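PDB 2H8G: 5'-Methylthioadenosine Nucleosidase from Arabidopsis thaliana, which belongs to the phosphorylase superfamily and holds adenine in a pocket of its alpha/beta fold, built round a mixed sheet. Local coordinates for residues Asp109-Ala114 with Leu213-Val218. Numbering follows the deposited sequence.
Sequences DIIINA and LKIPVV
Ile111 and Ile112 pair in parallel with Val217 and Val218, joining the starts of strands 110-119 and 217-226 in the mixed sheet of this phosphorylase-superfamily fold. Three backbone hydrogen bonds make the ladder. Ile111 N donates to Pro216 O, Val218 N to Ile111 O, and Asn113 N to Val218 O, each 2.9 Å between N and O. All three are nearly straight, at 163 to 166° at the hydrogen. Pro216 has no N-H to give, and its ring carbon CD lies 3.4 Å from Asp109 O.

Side chains pack on both faces of the sheet. Ile111 and Val217 share one face, where helix 92-106 adds Ile103. Here Ile111 CD1 meets Ile215 CG2 at 3.6 Å, the two side chains crossing at about a right angle. Ile111 CG1 lies anti to the carbonyl carbon, and an extended chi2 (165°) carries CD1 on to Ile215. On the face of Ile112 and Val218, Ile110 CD1 reaches Val218 CG2 at 3.9 Å.

Strand 28-32 pairs with the other edge of strand 110-119. The amide of buried Asn113 hydrogen-bonds to Lys221 NZ through OD1 and to Val32 O through ND2. The three backbone hydrogen bonds fix the register, while branched aliphatic groups pack both faces without polar side-chain links between the segments.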
# COMPACT_ATOMS: atom_id res chain seq x y z
N ASP A 109 -1.03 -21.83 -3.45
CA ASP A 109 -1.18 -22.12 -4.87
C ASP A 109 -2.08 -21.06 -5.48
O ASP A 109 -1.96 -20.73 -6.65
CB ASP A 109 -1.83 -23.49 -5.07
CG ASP A 109 -0.99 -24.62 -4.51
OD1 ASP A 109 0.18 -24.74 -4.91
OD2 ASP A 109 -1.52 -25.39 -3.68
N ILE A 110 -2.97 -20.52 -4.65
CA ILE A 110 -3.91 -19.50 -5.10
C ILE A 110 -4.34 -18.64 -3.93
O ILE A 110 -4.40 -19.11 -2.79
CB ILE A 110 -5.15 -20.18 -5.75
CG1 ILE A 110 -6.12 -19.13 -6.30
CG2 ILE A 110 -5.83 -21.08 -4.73
CD1 ILE A 110 -7.16 -19.73 -7.26
N ILE A 111 -4.63 -17.37 -4.20
CA ILE A 111 -5.06 -16.44 -3.17
C ILE A 111 -6.50 -16.04 -3.43
O ILE A 111 -6.90 -15.85 -4.58
CB ILE A 111 -4.21 -15.15 -3.20
CG1 ILE A 111 -2.75 -15.47 -2.87
CG2 ILE A 111 -4.77 -14.13 -2.21
CD1 ILE A 111 -1.80 -14.36 -3.21
N ILE A 112 -7.29 -15.95 -2.38
CA ILE A 112 -8.68 -15.52 -2.52
C ILE A 112 -8.86 -14.30 -1.63
O ILE A 112 -8.69 -14.39 -0.42
CB ILE A 112 -9.69 -16.59 -2.05
CG1 ILE A 112 -9.52 -17.88 -2.85
CG2 ILE A 112 -11.12 -16.05 -2.20
CD1 ILE A 112 -10.44 -19.01 -2.39
N ASN A 113 -9.18 -13.16 -2.24
CA ASN A 113 -9.43 -11.94 -1.49
C ASN A 113 -10.94 -11.91 -1.33
O ASN A 113 -11.67 -11.68 -2.29
CB ASN A 113 -8.95 -10.71 -2.28
CG ASN A 113 -9.30 -9.40 -1.60
OD1 ASN A 113 -9.57 -8.39 -2.27
ND2 ASN A 113 -9.27 -9.38 -0.27
N ALA A 114 -11.42 -12.17 -0.12
CA ALA A 114 -12.86 -12.19 0.13
C ALA A 114 -13.23 -11.05 1.07
O ALA A 114 -12.53 -10.80 2.05
CB ALA A 114 -13.27 -13.53 0.75
N LEU A 213 4.42 -11.48 -7.47
CA LEU A 213 4.93 -12.78 -7.06
C LEU A 213 4.36 -13.94 -7.86
O LEU A 213 4.52 -15.10 -7.48
CB LEU A 213 4.70 -12.97 -5.56
CG LEU A 213 5.48 -11.97 -4.70
CD1 LEU A 213 5.13 -12.15 -3.24
CD2 LEU A 213 6.98 -12.17 -4.93
N LYS A 214 3.69 -13.61 -8.96
CA LYS A 214 3.10 -14.60 -9.86
C LYS A 214 2.23 -15.65 -9.19
O LYS A 214 2.38 -16.85 -9.44
CB LYS A 214 4.21 -15.28 -10.67
CG LYS A 214 4.93 -14.35 -11.65
CD LYS A 214 3.99 -13.88 -12.74
CE LYS A 214 4.74 -13.22 -13.88
NZ LYS A 214 3.82 -12.78 -14.98
N ILE A 215 1.31 -15.21 -8.34
CA ILE A 215 0.40 -16.12 -7.65
C ILE A 215 -1.01 -15.82 -8.15
O ILE A 215 -1.45 -14.67 -8.14
CB ILE A 215 0.42 -15.91 -6.12
CG1 ILE A 215 1.85 -16.07 -5.59
CG2 ILE A 215 -0.51 -16.91 -5.44
CD1 ILE A 215 2.46 -17.43 -5.86
N PRO A 216 -1.74 -16.85 -8.61
CA PRO A 216 -3.11 -16.63 -9.10
C PRO A 216 -3.97 -16.04 -7.99
O PRO A 216 -3.87 -16.44 -6.83
CB PRO A 216 -3.57 -18.03 -9.48
CG PRO A 216 -2.30 -18.72 -9.87
CD PRO A 216 -1.32 -18.25 -8.81
N VAL A 217 -4.84 -15.09 -8.34
CA VAL A 217 -5.71 -14.50 -7.34
C VAL A 217 -7.15 -14.39 -7.83
O VAL A 217 -7.42 -14.03 -8.98
CB VAL A 217 -5.20 -13.11 -6.89
CG1 VAL A 217 -5.14 -12.16 -8.07
CG2 VAL A 217 -6.10 -12.54 -5.80
N VAL A 218 -8.08 -14.73 -6.94
CA VAL A 218 -9.51 -14.67 -7.21
C VAL A 218 -10.14 -13.78 -6.16
O VAL A 218 -9.60 -13.63 -5.06
CB VAL A 218 -10.14 -16.09 -7.15
CG1 VAL A 218 -11.66 -16.00 -7.20
CG2 VAL A 218 -9.63 -16.93 -8.31